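Long-range contact in RNA-binding protein RMD9, mitochondrial (Saccharomyces cerevisiae S288C, PDB 7A9X), which binds a dodecameric RNA motif in the 3'-UTRs of mitochondrial mRNAs and takes part in their processing or stability: residues S225-I237 with V254-L267. Sequence-based numbering, arbitrary orientation.
Sequences SLTEPNELYNQII and VFIKAEDYEKALSL
Tyr-233 reaches from helix 227-237 as a knob into a hole formed by Phe-255, Lys-263, Ser-266 and Leu-267. CG of Tyr-233 lies anti to the backbone N (chi1 176°), which carries the ring across to 254-267. The aliphatic part of Lys-263 lies over one ring face, with Lys-263 CG 3.8 Å from the Tyr-233 ring centroid in a CH-pi contact. Ile-237 CG1, four residues on from Tyr-233, lies against the opposite face, and Leu-267 CD1 meets the edge in plane, 3.7 Å from Tyr-233 CD1. The Phe-255 ring approaches obliquely, its plane at 89° to that of Tyr-233. Farther along, Ile-236 and Ile-237 pack on Leu-267 CD2, while Ile-237 CD1 touches Ser-266 OG at 3.4 Å. At the other end, Leu-226 CD2 meets Ala-258 CB at 3.8 Å, and Pro-229 rests against Val-254 and Phe-255.

Lys-263 is steadied from within its own segment: bent at chi4 (56°), it brings NZ to 3.0 Å from Asp-260 OD2 in a salt bridge using that oxygen's syn lone pair. Asp-260 is also the N-cap of helix 261-270, just after the Schellman motif at Glu-259 that ends helix 245-257.

The contact joins what are probably consecutive pentatricopeptide repeats, PPR2 and PPR3, of the helical solenoid. Tyr-220 of helix 209-223 packs on Leu-226, Val-254 and Ala-258, while helix 281-292 lies against Ile-256, Ala-264 and Leu-265.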
# COMPACT_ATOMS: atom_id res chain seq x y z
N SER A 225 -28.85 1.13 -1.31
CA SER A 225 -30.11 0.72 -1.91
C SER A 225 -29.92 -0.59 -2.67
O SER A 225 -29.00 -0.72 -3.48
CB SER A 225 -30.64 1.80 -2.85
OG SER A 225 -31.66 1.28 -3.68
N LEU A 226 -30.79 -1.56 -2.39
CA LEU A 226 -30.81 -2.82 -3.11
C LEU A 226 -31.90 -2.86 -4.17
O LEU A 226 -32.10 -3.90 -4.80
CB LEU A 226 -30.98 -3.99 -2.14
CG LEU A 226 -29.80 -4.32 -1.22
CD1 LEU A 226 -29.83 -3.47 0.05
CD2 LEU A 226 -29.77 -5.80 -0.89
N THR A 227 -32.61 -1.75 -4.38
CA THR A 227 -33.70 -1.69 -5.34
C THR A 227 -33.20 -1.95 -6.75
O THR A 227 -33.57 -2.95 -7.38
CB THR A 227 -34.41 -0.33 -5.27
OG1 THR A 227 -34.81 -0.07 -3.92
CG2 THR A 227 -35.63 -0.32 -6.17
N GLU A 228 -32.37 -1.04 -7.27
CA GLU A 228 -31.80 -1.24 -8.60
C GLU A 228 -30.98 -2.52 -8.71
O GLU A 228 -31.08 -3.19 -9.75
CB GLU A 228 -30.95 -0.01 -8.98
CG GLU A 228 -30.46 -0.02 -10.42
CD GLU A 228 -31.59 -0.08 -11.43
OE1 GLU A 228 -31.59 -0.99 -12.28
OE2 GLU A 228 -32.49 0.79 -11.37
N PRO A 229 -30.16 -2.92 -7.72
CA PRO A 229 -29.50 -4.24 -7.83
C PRO A 229 -30.47 -5.40 -7.97
O PRO A 229 -30.30 -6.24 -8.86
CB PRO A 229 -28.68 -4.31 -6.54
CG PRO A 229 -28.38 -2.90 -6.21
CD PRO A 229 -29.61 -2.13 -6.60
N ASN A 230 -31.48 -5.49 -7.10
CA ASN A 230 -32.40 -6.62 -7.15
C ASN A 230 -33.19 -6.66 -8.46
O ASN A 230 -33.51 -7.74 -8.96
CB ASN A 230 -33.36 -6.60 -5.96
CG ASN A 230 -32.69 -7.03 -4.67
OD1 ASN A 230 -32.78 -6.35 -3.65
ND2 ASN A 230 -32.01 -8.17 -4.71
N GLU A 231 -33.52 -5.49 -9.02
CA GLU A 231 -34.16 -5.46 -10.32
C GLU A 231 -33.22 -5.98 -11.40
O GLU A 231 -33.63 -6.76 -12.27
CB GLU A 231 -34.62 -4.04 -10.65
CG GLU A 231 -35.29 -3.90 -12.01
CD GLU A 231 -35.56 -2.46 -12.39
OE1 GLU A 231 -35.74 -1.63 -11.48
OE2 GLU A 231 -35.59 -2.15 -13.60
N LEU A 232 -31.95 -5.57 -11.36
CA LEU A 232 -30.96 -6.12 -12.29
C LEU A 232 -30.75 -7.61 -12.07
O LEU A 232 -30.52 -8.35 -13.04
CB LEU A 232 -29.64 -5.37 -12.15
CG LEU A 232 -29.62 -3.93 -12.67
CD1 LEU A 232 -28.30 -3.25 -12.33
CD2 LEU A 232 -29.86 -3.91 -14.17
N TYR A 233 -30.83 -8.08 -10.82
CA TYR A 233 -30.69 -9.51 -10.57
C TYR A 233 -31.81 -10.30 -11.25
O TYR A 233 -31.56 -11.37 -11.81
CB TYR A 233 -30.68 -9.78 -9.06
CG TYR A 233 -30.63 -11.25 -8.69
CD1 TYR A 233 -29.43 -11.93 -8.63
CD2 TYR A 233 -31.80 -11.95 -8.41
CE1 TYR A 233 -29.38 -13.28 -8.30
CE2 TYR A 233 -31.76 -13.29 -8.08
CZ TYR A 233 -30.55 -13.95 -8.02
OH TYR A 233 -30.52 -15.29 -7.69
N ASN A 234 -33.04 -9.78 -11.21
CA ASN A 234 -34.15 -10.50 -11.83
C ASN A 234 -34.00 -10.56 -13.35
O ASN A 234 -34.38 -11.56 -13.97
CB ASN A 234 -35.48 -9.83 -11.47
CG ASN A 234 -35.72 -9.75 -9.98
OD1 ASN A 234 -35.12 -10.50 -9.21
ND2 ASN A 234 -36.60 -8.85 -9.57
N GLN A 235 -33.44 -9.52 -13.96
CA GLN A 235 -33.27 -9.52 -15.41
C GLN A 235 -32.13 -10.44 -15.83
O GLN A 235 -32.23 -11.12 -16.86
CB GLN A 235 -33.02 -8.10 -15.91
CG GLN A 235 -34.06 -7.09 -15.47
CD GLN A 235 -33.68 -5.67 -15.83
OE1 GLN A 235 -32.72 -5.43 -16.56
NE2 GLN A 235 -34.44 -4.70 -15.32
N ILE A 236 -31.05 -10.47 -15.05
CA ILE A 236 -29.83 -11.15 -15.48
C ILE A 236 -29.94 -12.66 -15.29
O ILE A 236 -29.47 -13.43 -16.13
CB ILE A 236 -28.62 -10.56 -14.74
CG1 ILE A 236 -28.36 -9.12 -15.20
CG2 ILE A 236 -27.39 -11.42 -14.92
CD1 ILE A 236 -28.38 -8.96 -16.71
N ILE A 237 -30.58 -13.10 -14.21
CA ILE A 237 -30.62 -14.53 -13.88
C ILE A 237 -31.25 -15.33 -15.00
O ILE A 237 -30.77 -16.42 -15.36
CB ILE A 237 -31.35 -14.74 -12.54
CG1 ILE A 237 -30.39 -14.49 -11.37
CG2 ILE A 237 -31.92 -16.15 -12.45
CD1 ILE A 237 -29.21 -15.43 -11.34
N VAL A 254 -21.75 -6.22 -4.73
CA VAL A 254 -22.81 -5.56 -3.97
C VAL A 254 -23.49 -6.56 -3.05
O VAL A 254 -23.67 -6.32 -1.85
CB VAL A 254 -23.81 -4.88 -4.92
CG1 VAL A 254 -25.04 -4.41 -4.15
CG2 VAL A 254 -23.16 -3.72 -5.64
N PHE A 255 -23.87 -7.72 -3.60
CA PHE A 255 -24.59 -8.72 -2.82
C PHE A 255 -23.71 -9.36 -1.75
O PHE A 255 -24.24 -9.84 -0.74
CB PHE A 255 -25.15 -9.79 -3.76
CG PHE A 255 -26.35 -9.33 -4.54
CD1 PHE A 255 -27.34 -8.59 -3.93
CD2 PHE A 255 -26.47 -9.63 -5.89
CE1 PHE A 255 -28.44 -8.16 -4.63
CE2 PHE A 255 -27.58 -9.20 -6.61
CZ PHE A 255 -28.57 -8.46 -5.97
N ILE A 256 -22.39 -9.38 -1.94
CA ILE A 256 -21.49 -9.84 -0.89
C ILE A 256 -21.50 -8.87 0.28
O ILE A 256 -21.63 -9.26 1.44
CB ILE A 256 -20.07 -10.04 -1.45
CG1 ILE A 256 -20.02 -11.26 -2.37
CG2 ILE A 256 -19.06 -10.18 -0.32
CD1 ILE A 256 -18.66 -11.50 -3.00
N LYS A 257 -21.37 -7.57 -0.02
CA LYS A 257 -21.47 -6.55 1.02
C LYS A 257 -22.85 -6.58 1.68
O LYS A 257 -22.96 -6.44 2.90
CB LYS A 257 -21.19 -5.17 0.44
CG LYS A 257 -19.73 -4.88 0.17
CD LYS A 257 -18.96 -4.66 1.46
CE LYS A 257 -17.52 -4.25 1.19
NZ LYS A 257 -16.79 -3.94 2.44
N ALA A 258 -23.91 -6.76 0.89
CA ALA A 258 -25.25 -6.83 1.46
C ALA A 258 -25.53 -8.16 2.14
O ALA A 258 -26.60 -8.32 2.73
CB ALA A 258 -26.29 -6.58 0.37
N GLU A 259 -24.59 -9.10 2.08
CA GLU A 259 -24.70 -10.42 2.70
C GLU A 259 -25.86 -11.24 2.13
O GLU A 259 -26.31 -12.20 2.76
CB GLU A 259 -24.82 -10.32 4.22
CG GLU A 259 -23.70 -9.51 4.86
CD GLU A 259 -23.56 -9.77 6.35
OE1 GLU A 259 -23.20 -10.90 6.73
OE2 GLU A 259 -23.82 -8.83 7.14
N ASP A 260 -26.35 -10.86 0.95
CA ASP A 260 -27.27 -11.71 0.20
C ASP A 260 -26.43 -12.69 -0.62
O ASP A 260 -26.29 -12.59 -1.84
CB ASP A 260 -28.19 -10.88 -0.69
CG ASP A 260 -29.38 -11.67 -1.22
OD1 ASP A 260 -29.28 -12.91 -1.32
OD2 ASP A 260 -30.42 -11.06 -1.53
N TYR A 261 -25.87 -13.67 0.10
CA TYR A 261 -24.87 -14.54 -0.49
C TYR A 261 -25.45 -15.48 -1.54
O TYR A 261 -24.75 -15.83 -2.50
CB TYR A 261 -24.17 -15.34 0.61
CG TYR A 261 -23.46 -14.47 1.62
CD1 TYR A 261 -22.36 -13.70 1.25
CD2 TYR A 261 -23.88 -14.41 2.94
CE1 TYR A 261 -21.70 -12.90 2.17
CE2 TYR A 261 -23.23 -13.61 3.87
CZ TYR A 261 -22.14 -12.86 3.47
OH TYR A 261 -21.48 -12.06 4.38
N GLU A 262 -26.71 -15.88 -1.39
CA GLU A 262 -27.31 -16.78 -2.38
C GLU A 262 -27.41 -16.11 -3.74
O GLU A 262 -27.17 -16.76 -4.77
CB GLU A 262 -28.69 -17.24 -1.91
CG GLU A 262 -28.65 -18.28 -0.80
CD GLU A 262 -29.97 -19.02 -0.63
OE1 GLU A 262 -30.91 -18.73 -1.40
OE2 GLU A 262 -30.06 -19.88 0.26
N LYS A 263 -27.75 -14.82 -3.78
CA LYS A 263 -27.74 -14.10 -5.04
C LYS A 263 -26.32 -13.86 -5.54
O LYS A 263 -26.09 -13.83 -6.75
CB LYS A 263 -28.50 -12.78 -4.90
CG LYS A 263 -29.99 -12.94 -4.64
CD LYS A 263 -30.70 -11.60 -4.67
CE LYS A 263 -32.19 -11.76 -4.42
NZ LYS A 263 -32.47 -12.47 -3.14
N ALA A 264 -25.37 -13.68 -4.62
CA ALA A 264 -23.98 -13.49 -5.02
C ALA A 264 -23.40 -14.78 -5.60
O ALA A 264 -22.68 -14.74 -6.61
CB ALA A 264 -23.15 -13.01 -3.84
N LEU A 265 -23.70 -15.92 -4.98
CA LEU A 265 -23.18 -17.19 -5.48
C LEU A 265 -23.90 -17.63 -6.75
O LEU A 265 -23.29 -18.30 -7.60
CB LEU A 265 -23.31 -18.27 -4.40
CG LEU A 265 -22.48 -18.06 -3.14
CD1 LEU A 265 -22.96 -18.99 -2.04
CD2 LEU A 265 -21.01 -18.29 -3.42
N SER A 266 -25.17 -17.28 -6.90
CA SER A 266 -25.91 -17.65 -8.10
C SER A 266 -25.36 -16.92 -9.32
O SER A 266 -25.13 -17.53 -10.37
CB SER A 266 -27.40 -17.36 -7.92
OG SER A 266 -28.13 -17.69 -9.09
N LEU A 267 -25.14 -15.61 -9.20
CA LEU A 267 -24.53 -14.86 -10.29
C LEU A 267 -23.09 -15.30 -10.53
O LEU A 267 -22.62 -15.28 -11.67
CB LEU A 267 -24.57 -13.36 -9.99
CG LEU A 267 -25.95 -12.72 -9.82
CD1 LEU A 267 -25.84 -11.41 -9.07
CD2 LEU A 267 -26.62 -12.50 -11.17